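PDB 3ZTH: STU0660 from Streptococcus thermophilus, which belongs to the large Csn2 proteins of CRISPR-mediated bacterial immunity, binds magnesium and probably binds DNA. Local coordinates for residues Val296-Leu310 and Leu318-Arg332. Residues are numbered along the deposited sequence; the frame is centred on the assembly and turned at random.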
ATOM      1  N   VAL A 296      11.568 -52.602  -7.713  1.00 28.85           N
ATOM      2  CA  VAL A 296      11.249 -52.446  -9.124  1.00 29.23           C
ATOM      3  C   VAL A 296      10.075 -51.570  -9.536  1.00 29.79           C
ATOM      4  O   VAL A 296      10.098 -50.978 -10.621  1.00 31.05           O
ATOM      5  CB  VAL A 296      11.046 -53.838  -9.767  1.00 30.11           C
ATOM      6  CG1 VAL A 296      10.623 -53.682 -11.200  1.00 36.50           C
ATOM      7  CG2 VAL A 296      12.323 -54.639  -9.691  1.00 26.37           C
ATOM      8  N   THR A 297       9.049 -51.484  -8.699  1.00 28.67           N
ATOM      9  CA  THR A 297       7.878 -50.689  -9.053  1.00 29.25           C
ATOM     10  C   THR A 297       8.157 -49.326  -9.697  1.00 29.72           C
ATOM     11  O   THR A 297       7.527 -48.963 -10.686  1.00 29.03           O
ATOM     12  CB  THR A 297       6.962 -50.486  -7.845  1.00 28.50           C
ATOM     13  OG1 THR A 297       6.398 -51.750  -7.468  1.00 30.56           O
ATOM     14  CG2 THR A 297       5.847 -49.532  -8.184  1.00 26.22           C
ATOM     15  N   PRO A 298       9.100 -48.549  -9.142  1.00 30.62           N
ATOM     16  CA  PRO A 298       9.391 -47.239  -9.735  1.00 29.53           C
ATOM     17  C   PRO A 298       9.843 -47.308 -11.203  1.00 30.53           C
ATOM     18  O   PRO A 298       9.758 -46.316 -11.933  1.00 31.01           O
ATOM     19  CB  PRO A 298      10.486 -46.689  -8.821  1.00 26.56           C
ATOM     20  CG  PRO A 298      10.160 -47.317  -7.509  1.00 28.88           C
ATOM     21  CD  PRO A 298       9.851 -48.736  -7.889  1.00 27.90           C
ATOM     22  N   TYR A 299      10.316 -48.474 -11.633  1.00 30.37           N
ATOM     23  CA  TYR A 299      10.792 -48.630 -13.005  1.00 33.03           C
ATOM     24  C   TYR A 299       9.842 -49.350 -13.952  1.00 32.05           C
ATOM     25  O   TYR A 299      10.203 -49.624 -15.086  1.00 33.16           O
ATOM     26  CB  TYR A 299      12.135 -49.360 -13.007  1.00 36.07           C
ATOM     27  CG  TYR A 299      13.203 -48.618 -12.257  1.00 41.13           C
ATOM     28  CD1 TYR A 299      13.778 -47.462 -12.787  1.00 43.31           C
ATOM     29  CD2 TYR A 299      13.604 -49.036 -10.988  1.00 44.91           C
ATOM     30  CE1 TYR A 299      14.731 -46.732 -12.065  1.00 44.91           C
ATOM     31  CE2 TYR A 299      14.554 -48.317 -10.256  1.00 45.73           C
ATOM     32  CZ  TYR A 299      15.110 -47.168 -10.800  1.00 45.63           C
ATOM     33  OH  TYR A 299      16.032 -46.458 -10.072  1.00 44.54           O
ATOM     34  N   LEU A 300       8.632 -49.651 -13.501  1.00 31.84           N
ATOM     35  CA  LEU A 300       7.676 -50.353 -14.347  1.00 32.87           C
ATOM     36  C   LEU A 300       7.095 -49.442 -15.414  1.00 33.38           C
ATOM     37  O   LEU A 300       7.098 -48.226 -15.265  1.00 35.27           O
ATOM     38  CB  LEU A 300       6.549 -50.924 -13.485  1.00 33.07           C
ATOM     39  CG  LEU A 300       7.047 -51.906 -12.421  1.00 35.15           C
ATOM     40  CD1 LEU A 300       5.916 -52.317 -11.500  1.00 34.60           C
ATOM     41  CD2 LEU A 300       7.656 -53.124 -13.116  1.00 37.85           C
ATOM     42  N   LEU A 301       6.603 -50.035 -16.497  1.00 34.59           N
ATOM     43  CA  LEU A 301       5.989 -49.277 -17.587  1.00 34.70           C
ATOM     44  C   LEU A 301       6.929 -48.205 -18.134  1.00 35.22           C
ATOM     45  O   LEU A 301       6.501 -47.105 -18.475  1.00 34.48           O
ATOM     46  CB  LEU A 301       4.695 -48.616 -17.098  1.00 31.79           C
ATOM     47  CG  LEU A 301       3.888 -49.417 -16.069  1.00 32.27           C
ATOM     48  CD1 LEU A 301       2.687 -48.598 -15.610  1.00 32.19           C
ATOM     49  CD2 LEU A 301       3.445 -50.740 -16.658  1.00 29.17           C
ATOM     50  N   THR A 302       8.211 -48.524 -18.216  1.00 37.18           N
ATOM     51  CA  THR A 302       9.173 -47.558 -18.722  1.00 40.89           C
ATOM     52  C   THR A 302      10.117 -48.172 -19.738  1.00 42.22           C
ATOM     53  O   THR A 302      10.893 -49.072 -19.403  1.00 42.26           O
ATOM     54  CB  THR A 302      10.056 -46.962 -17.590  1.00 40.54           C
ATOM     55  OG1 THR A 302       9.232 -46.389 -16.571  1.00 42.59           O
ATOM     56  CG2 THR A 302      10.959 -45.878 -18.151  1.00 39.05           C
ATOM     57  N   LYS A 303      10.040 -47.711 -20.980  1.00 43.43           N
ATOM     58  CA  LYS A 303      10.964 -48.204 -21.981  1.00 47.69           C
ATOM     59  C   LYS A 303      12.189 -47.372 -21.654  1.00 49.26           C
ATOM     60  O   LYS A 303      12.161 -46.150 -21.782  1.00 48.57           O
ATOM     61  CB  LYS A 303      10.499 -47.886 -23.397  1.00 49.23           C
ATOM     62  CG  LYS A 303      11.450 -48.450 -24.435  1.00 52.77           C
ATOM     63  CD  LYS A 303      11.261 -47.835 -25.810  1.00 57.59           C
ATOM     64  CE  LYS A 303      12.285 -48.404 -26.790  1.00 59.90           C
ATOM     65  NZ  LYS A 303      12.196 -47.779 -28.142  1.00 64.48           N
HETATM   66  N   MSE A 304      13.260 -48.023 -21.220  1.00 52.34           N
HETATM   67  CA  MSE A 304      14.453 -47.289 -20.844  1.00 56.11           C
HETATM   68  C   MSE A 304      15.634 -47.375 -21.785  1.00 56.93           C
HETATM   69  O   MSE A 304      15.894 -48.408 -22.396  1.00 57.25           O
HETATM   70  CB  MSE A 304      14.865 -47.697 -19.437  1.00 59.65           C
HETATM   71  CG  MSE A 304      13.856 -47.227 -18.410  1.00 65.64           C
HETATM   72 SE   MSE A 304      14.210 -47.760 -16.607  1.00 73.83          SE
HETATM   73  CE  MSE A 304      13.731 -49.629 -16.813  1.00 70.60           C
ATOM     74  N   LEU A 305      16.344 -46.256 -21.888  1.00 58.66           N
ATOM     75  CA  LEU A 305      17.514 -46.132 -22.744  1.00 59.73           C
ATOM     76  C   LEU A 305      18.689 -46.889 -22.131  1.00 59.69           C
ATOM     77  O   LEU A 305      19.472 -47.524 -22.838  1.00 59.21           O
ATOM     78  CB  LEU A 305      17.861 -44.650 -22.902  1.00 61.13           C
ATOM     79  CG  LEU A 305      18.904 -44.255 -23.946  1.00 62.70           C
ATOM     80  CD1 LEU A 305      18.531 -44.836 -25.305  1.00 63.00           C
ATOM     81  CD2 LEU A 305      18.987 -42.733 -24.010  1.00 63.24           C
ATOM     82  N   ARG A 306      18.800 -46.810 -20.810  1.00 59.22           N
ATOM     83  CA  ARG A 306      19.860 -47.486 -20.072  1.00 58.90           C
ATOM     84  C   ARG A 306      19.210 -48.477 -19.122  1.00 56.21           C
ATOM     85  O   ARG A 306      18.306 -48.108 -18.379  1.00 56.32           O
ATOM     86  CB  ARG A 306      20.664 -46.482 -19.243  1.00 63.09           C
ATOM     87  CG  ARG A 306      21.390 -45.416 -20.040  1.00 69.48           C
ATOM     88  CD  ARG A 306      22.044 -44.402 -19.107  1.00 74.33           C
ATOM     89  NE  ARG A 306      23.094 -43.639 -19.778  1.00 79.16           N
ATOM     90  CZ  ARG A 306      23.839 -42.706 -19.190  1.00 81.48           C
ATOM     91  NH1 ARG A 306      23.653 -42.405 -17.909  1.00 82.10           N
ATOM     92  NH2 ARG A 306      24.783 -42.081 -19.883  1.00 81.63           N
ATOM     93  N   GLN A 307      19.665 -49.725 -19.140  1.00 53.83           N
ATOM     94  CA  GLN A 307      19.113 -50.741 -18.251  1.00 51.16           C
ATOM     95  C   GLN A 307      19.477 -50.440 -16.816  1.00 49.65           C
ATOM     96  O   GLN A 307      20.654 -50.303 -16.492  1.00 48.30           O
ATOM     97  CB  GLN A 307      19.666 -52.117 -18.577  1.00 51.80           C
ATOM     98  CG  GLN A 307      18.996 -52.802 -19.721  1.00 54.64           C
ATOM     99  CD  GLN A 307      19.185 -54.296 -19.650  1.00 55.34           C
ATOM    100  OE1 GLN A 307      18.659 -55.038 -20.482  1.00 55.04           O
ATOM    101  NE2 GLN A 307      19.937 -54.753 -18.647  1.00 51.89           N
ATOM    102  N   PRO A 308      18.475 -50.339 -15.929  1.00 48.64           N
ATOM    103  CA  PRO A 308      18.808 -50.055 -14.532  1.00 46.93           C
ATOM    104  C   PRO A 308      19.579 -51.236 -13.961  1.00 44.05           C
ATOM    105  O   PRO A 308      19.337 -52.385 -14.336  1.00 42.65           O
ATOM    106  CB  PRO A 308      17.440 -49.863 -13.879  1.00 47.14           C
ATOM    107  CG  PRO A 308      16.568 -50.778 -14.675  1.00 48.47           C
ATOM    108  CD  PRO A 308      17.023 -50.520 -16.099  1.00 48.41           C
ATOM    109  N   SER A 309      20.531 -50.942 -13.083  1.00 42.37           N
ATOM    110  CA  SER A 309      21.341 -51.973 -12.456  1.00 39.23           C
ATOM    111  C   SER A 309      20.469 -52.673 -11.421  1.00 38.56           C
ATOM    112  O   SER A 309      19.987 -52.045 -10.470  1.00 37.57           O
ATOM    113  CB  SER A 309      22.570 -51.348 -11.784  1.00 38.66           C
ATOM    114  OG  SER A 309      23.461 -52.347 -11.317  1.00 36.64           O
ATOM    115  N   LEU A 310      20.261 -53.970 -11.618  1.00 35.83           N
ATOM    116  CA  LEU A 310      19.435 -54.741 -10.709  1.00 36.32           C
ATOM    117  C   LEU A 310      19.971 -56.148 -10.542  1.00 36.46           C
ATOM    118  O   LEU A 310      20.740 -56.633 -11.378  1.00 36.66           O
ATOM    119  CB  LEU A 310      17.998 -54.827 -11.232  1.00 35.40           C
ATOM    120  CG  LEU A 310      17.207 -53.536 -11.428  1.00 36.78           C
ATOM    121  CD1 LEU A 310      15.862 -53.857 -12.082  1.00 36.30           C
ATOM    122  CD2 LEU A 310      17.013 -52.848 -10.087  1.00 35.17           C
ATOM    123  N   LEU A 318      10.793 -57.806 -12.367  1.00 31.53           N
ATOM    124  CA  LEU A 318      10.497 -56.609 -13.143  1.00 31.73           C
ATOM    125  C   LEU A 318       9.882 -56.985 -14.491  1.00 32.08           C
ATOM    126  O   LEU A 318       8.848 -56.439 -14.891  1.00 31.80           O
ATOM    127  CB  LEU A 318      11.782 -55.792 -13.347  1.00 31.00           C
ATOM    128  CG  LEU A 318      11.889 -54.572 -14.282  1.00 33.12           C
ATOM    129  CD1 LEU A 318      10.548 -54.041 -14.691  1.00 35.11           C
ATOM    130  CD2 LEU A 318      12.682 -53.494 -13.584  1.00 31.25           C
ATOM    131  N   ASN A 319      10.519 -57.924 -15.183  1.00 32.00           N
ATOM    132  CA  ASN A 319      10.049 -58.369 -16.487  1.00 32.51           C
ATOM    133  C   ASN A 319       8.664 -58.968 -16.407  1.00 33.10           C
ATOM    134  O   ASN A 319       7.793 -58.667 -17.231  1.00 36.08           O
ATOM    135  CB  ASN A 319      11.016 -59.397 -17.078  1.00 33.34           C
ATOM    136  CG  ASN A 319      12.255 -58.754 -17.671  1.00 35.04           C
ATOM    137  OD1 ASN A 319      12.447 -57.540 -17.569  1.00 35.58           O
ATOM    138  ND2 ASN A 319      13.100 -59.563 -18.299  1.00 33.44           N
ATOM    139  N   ILE A 320       8.456 -59.819 -15.413  1.00 32.06           N
ATOM    140  CA  ILE A 320       7.167 -60.464 -15.241  1.00 30.65           C
ATOM    141  C   ILE A 320       6.086 -59.436 -14.933  1.00 30.99           C
ATOM    142  O   ILE A 320       5.014 -59.452 -15.550  1.00 31.12           O
ATOM    143  CB  ILE A 320       7.231 -61.549 -14.127  1.00 27.54           C
ATOM    144  CG1 ILE A 320       8.180 -62.670 -14.563  1.00 24.81           C
ATOM    145  CG2 ILE A 320       5.858 -62.124 -13.875  1.00 24.77           C
ATOM    146  CD1 ILE A 320       8.428 -63.741 -13.512  1.00 24.87           C
ATOM    147  N   LEU A 321       6.371 -58.526 -14.001  1.00 31.00           N
ATOM    148  CA  LEU A 321       5.394 -57.507 -13.640  1.00 29.49           C
ATOM    149  C   LEU A 321       5.001 -56.684 -14.848  1.00 30.34           C
ATOM    150  O   LEU A 321       3.809 -56.459 -15.092  1.00 30.42           O
ATOM    151  CB  LEU A 321       5.930 -56.597 -12.535  1.00 27.04           C
ATOM    152  CG  LEU A 321       5.896 -57.228 -11.139  1.00 26.31           C
ATOM    153  CD1 LEU A 321       6.550 -56.293 -10.143  1.00 24.29           C
ATOM    154  CD2 LEU A 321       4.454 -57.530 -10.733  1.00 22.79           C
ATOM    155  N   ASN A 322       5.989 -56.238 -15.614  1.00 29.69           N
ATOM    156  CA  ASN A 322       5.682 -55.460 -16.806  1.00 32.09           C
ATOM    157  C   ASN A 322       4.705 -56.225 -17.686  1.00 33.38           C
ATOM    158  O   ASN A 322       3.717 -55.671 -18.160  1.00 34.68           O
ATOM    159  CB  ASN A 322       6.951 -55.149 -17.586  1.00 30.73           C
ATOM    160  CG  ASN A 322       7.424 -53.740 -17.363  1.00 32.03           C
ATOM    161  OD1 ASN A 322       8.548 -53.386 -17.723  1.00 31.77           O
ATOM    162  ND2 ASN A 322       6.564 -52.915 -16.767  1.00 29.28           N
ATOM    163  N   GLN A 323       4.980 -57.506 -17.890  1.00 35.47           N
ATOM    164  CA  GLN A 323       4.113 -58.341 -18.704  1.00 37.50           C
ATOM    165  C   GLN A 323       2.672 -58.338 -18.182  1.00 37.30           C
ATOM    166  O   GLN A 323       1.728 -58.309 -18.973  1.00 37.88           O
ATOM    167  CB  GLN A 323       4.657 -59.772 -18.752  1.00 39.81           C
ATOM    168  CG  GLN A 323       3.872 -60.670 -19.678  1.00 45.09           C
ATOM    169  CD  GLN A 323       4.547 -61.999 -19.947  1.00 48.83           C
ATOM    170  OE1 GLN A 323       3.998 -62.847 -20.656  1.00 51.49           O
ATOM    171  NE2 GLN A 323       5.743 -62.192 -19.390  1.00 49.58           N
ATOM    172  N   LEU A 324       2.502 -58.355 -16.859  1.00 37.64           N
ATOM    173  CA  LEU A 324       1.168 -58.348 -16.256  1.00 36.01           C
ATOM    174  C   LEU A 324       0.408 -57.075 -16.585  1.00 36.11           C
ATOM    175  O   LEU A 324      -0.815 -57.018 -16.456  1.00 36.53           O
ATOM    176  CB  LEU A 324       1.249 -58.492 -14.736  1.00 35.72           C
ATOM    177  CG  LEU A 324       1.801 -59.809 -14.195  1.00 39.90           C
ATOM    178  CD1 LEU A 324       1.497 -59.865 -12.716  1.00 43.01           C
ATOM    179  CD2 LEU A 324       1.167 -61.012 -14.897  1.00 41.49           C
ATOM    180  N   PHE A 325       1.140 -56.047 -16.990  1.00 35.27           N
ATOM    181  CA  PHE A 325       0.530 -54.780 -17.358  1.00 35.68           C
ATOM    182  C   PHE A 325       0.574 -54.652 -18.874  1.00 34.96           C
ATOM    183  O   PHE A 325       0.253 -53.615 -19.438  1.00 34.73           O
ATOM    184  CB  PHE A 325       1.278 -53.620 -16.699  1.00 35.89           C
ATOM    185  CG  PHE A 325       0.986 -53.473 -15.232  1.00 36.99           C
ATOM    186  CD1 PHE A 325      -0.248 -53.005 -14.801  1.00 37.55           C
ATOM    187  CD2 PHE A 325       1.938 -53.814 -14.280  1.00 36.71           C
ATOM    188  CE1 PHE A 325      -0.529 -52.879 -13.444  1.00 37.62           C
ATOM    189  CE2 PHE A 325       1.664 -53.692 -12.925  1.00 37.18           C
ATOM    190  CZ  PHE A 325       0.430 -53.223 -12.505  1.00 37.69           C
ATOM    191  N   HIS A 326       0.968 -55.732 -19.527  1.00 35.81           N
ATOM    192  CA  HIS A 326       1.050 -55.750 -20.971  1.00 39.01           C
ATOM    193  C   HIS A 326       2.037 -54.709 -21.487  1.00 40.58           C
ATOM    194  O   HIS A 326       1.880 -54.191 -22.592  1.00 41.88           O
ATOM    195  CB  HIS A 326      -0.332 -55.509 -21.575  1.00 40.15           C
ATOM    196  CG  HIS A 326      -1.340 -56.543 -21.190  1.00 43.20           C
ATOM    197  ND1 HIS A 326      -1.169 -57.884 -21.462  1.00 43.96           N
ATOM    198  CD2 HIS A 326      -2.523 -56.440 -20.538  1.00 44.88           C
ATOM    199  CE1 HIS A 326      -2.202 -58.562 -20.994  1.00 45.57           C
ATOM    200  NE2 HIS A 326      -3.038 -57.710 -20.428  1.00 45.88           N
ATOM    201  N   PHE A 327       3.046 -54.389 -20.683  1.00 39.82           N
ATOM    202  CA  PHE A 327       4.056 -53.438 -21.119  1.00 36.63           C
ATOM    203  C   PHE A 327       5.198 -54.292 -21.660  1.00 35.77           C
ATOM    204  O   PHE A 327       5.624 -55.252 -21.009  1.00 37.07           O
ATOM    205  CB  PHE A 327       4.541 -52.579 -19.958  1.00 34.42           C
ATOM    206  CG  PHE A 327       5.274 -51.344 -20.394  1.00 33.69           C
ATOM    207  CD1 PHE A 327       4.581 -50.264 -20.926  1.00 32.12           C
ATOM    208  CD2 PHE A 327       6.660 -51.270 -20.306  1.00 32.77           C
ATOM    209  CE1 PHE A 327       5.260 -49.132 -21.361  1.00 31.28           C
ATOM    210  CE2 PHE A 327       7.343 -50.138 -20.740  1.00 29.62           C
ATOM    211  CZ  PHE A 327       6.645 -49.074 -21.265  1.00 29.16           C
ATOM    212  N   SER A 328       5.695 -53.931 -22.839  1.00 33.47           N
ATOM    213  CA  SER A 328       6.750 -54.684 -23.521  1.00 33.09           C
ATOM    214  C   SER A 328       8.206 -54.598 -23.042  1.00 33.02           C
ATOM    215  O   SER A 328       9.005 -55.486 -23.346  1.00 33.10           O
ATOM    216  CB  SER A 328       6.722 -54.343 -25.011  1.00 33.24           C
ATOM    217  OG  SER A 328       7.064 -52.977 -25.219  1.00 35.37           O
ATOM    218  N   TYR A 329       8.579 -53.552 -22.316  1.00 32.92           N
ATOM    219  CA  TYR A 329       9.970 -53.450 -21.877  1.00 34.19           C
ATOM    220  C   TYR A 329      10.495 -54.674 -21.132  1.00 35.51           C
ATOM    221  O   TYR A 329       9.784 -55.283 -20.329  1.00 34.52           O
ATOM    222  CB  TYR A 329      10.184 -52.226 -20.994  1.00 34.56           C
ATOM    223  CG  TYR A 329      11.635 -52.059 -20.622  1.00 34.30           C
ATOM    224  CD1 TYR A 329      12.550 -51.533 -21.542  1.00 33.41           C
ATOM    225  CD2 TYR A 329      12.110 -52.476 -19.377  1.00 34.63           C
ATOM    226  CE1 TYR A 329      13.899 -51.428 -21.234  1.00 35.18           C
ATOM    227  CE2 TYR A 329      13.465 -52.376 -19.054  1.00 35.46           C
ATOM    228  CZ  TYR A 329      14.352 -51.851 -19.988  1.00 36.28           C
ATOM    229  OH  TYR A 329      15.685 -51.739 -19.675  1.00 37.76           O
ATOM    230  N   ARG A 330      11.751 -55.025 -21.398  1.00 35.75           N
ATOM    231  CA  ARG A 330      12.370 -56.167 -20.742  1.00 38.14           C
ATOM    232  C   ARG A 330      13.857 -55.959 -20.514  1.00 39.94           C
ATOM    233  O   ARG A 330      14.585 -55.510 -21.401  1.00 40.06           O
ATOM    234  CB  ARG A 330      12.200 -57.445 -21.574  1.00 37.28           C
ATOM    235  CG  ARG A 330      10.776 -57.912 -21.785  1.00 38.40           C
ATOM    236  CD  ARG A 330      10.218 -58.652 -20.585  1.00 38.55           C
ATOM    237  NE  ARG A 330       8.860 -59.113 -20.859  1.00 39.54           N
ATOM    238  CZ  ARG A 330       7.819 -58.304 -21.040  1.00 39.83           C
ATOM    239  NH1 ARG A 330       7.977 -56.989 -20.969  1.00 42.05           N
ATOM    240  NH2 ARG A 330       6.620 -58.806 -21.304  1.00 39.97           N
ATOM    241  N   ILE A 331      14.302 -56.290 -19.313  1.00 42.07           N
ATOM    242  CA  ILE A 331      15.712 -56.206 -18.985  1.00 46.11           C
ATOM    243  C   ILE A 331      16.312 -57.449 -19.649  1.00 49.69           C
ATOM    244  O   ILE A 331      15.808 -58.555 -19.464  1.00 49.28           O
ATOM    245  CB  ILE A 331      15.905 -56.248 -17.452  1.00 45.44           C
ATOM    246  CG1 ILE A 331      15.506 -54.896 -16.860  1.00 45.16           C
ATOM    247  CG2 ILE A 331      17.338 -56.618 -17.097  1.00 43.54           C
ATOM    248  CD1 ILE A 331      15.385 -54.894 -15.359  1.00 46.82           C
ATOM    249  N   ARG A 332      17.353 -57.269 -20.452  1.00 54.91           N
ATOM    250  CA  ARG A 332      17.984 -58.399 -21.127  1.00 60.51           C
ATOM    251  C   ARG A 332      19.188 -58.912 -20.347  1.00 63.80           C
ATOM    252  O   ARG A 332      19.955 -58.137 -19.771  1.00 63.87           O
ATOM    253  CB  ARG A 332      18.417 -58.023 -22.553  1.00 62.75           C
ATOM    254  CG  ARG A 332      17.327 -58.122 -23.630  1.00 64.95           C
ATOM    255  CD  ARG A 332      16.407 -56.904 -23.659  1.00 68.30           C
ATOM    256  NE  ARG A 332      15.484 -56.947 -24.795  1.00 71.52           N
ATOM    257  CZ  ARG A 332      14.526 -56.049 -25.032  1.00 73.20           C
ATOM    258  NH1 ARG A 332      14.346 -55.015 -24.215  1.00 72.71           N
ATOM    259  NH2 ARG A 332      13.744 -56.186 -26.096  1.00 73.50           N
TER
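Phe327 lays one ring face over the backbone of Leu301. The Leu301 CA sits 3.4 Å from the ring centroid, 9° off the normal, a CH-pi contact. The Phe327 ring edge meets Lys303 N. From the Leu301 side chain, CD2 reaches Phe325 CB at 3.6 Å. Tyr329 CG stands anti to the backbone N (chi1 -176°), which carries the ring across the loop. Thr302 O lies 3.3 Å above the ring plane, near the rim. The Met304 side chain crosses the Tyr329 ring at about a right angle, CE to CE2 3.6 Å. The buried Tyr329 OH has no polar partner and meets Gln307 CG instead. Beyond it, OE1 of the extended Gln307 accepts a hydrogen bond from Arg332 N (2.6 Å, 161° at the hydrogen). Deeper in, Leu310 CD1, Leu318 CD2 and Ile331 CD1 form a triangle, 3.5 Å on each side. Asn319 fixes Ile331 by taking its N-H on OD1 and giving ND2 to its carbonyl. The Tyr299 side chain comes within about 5 Å of the magnesium and touches its ligand Asp240; Thr302, hydrogen-bonded to Ser258, touches the ligand Gln26. A Schellman motif with His326 at C-prime ends helix 312-324 and turns the chain back along the 296-310 loop.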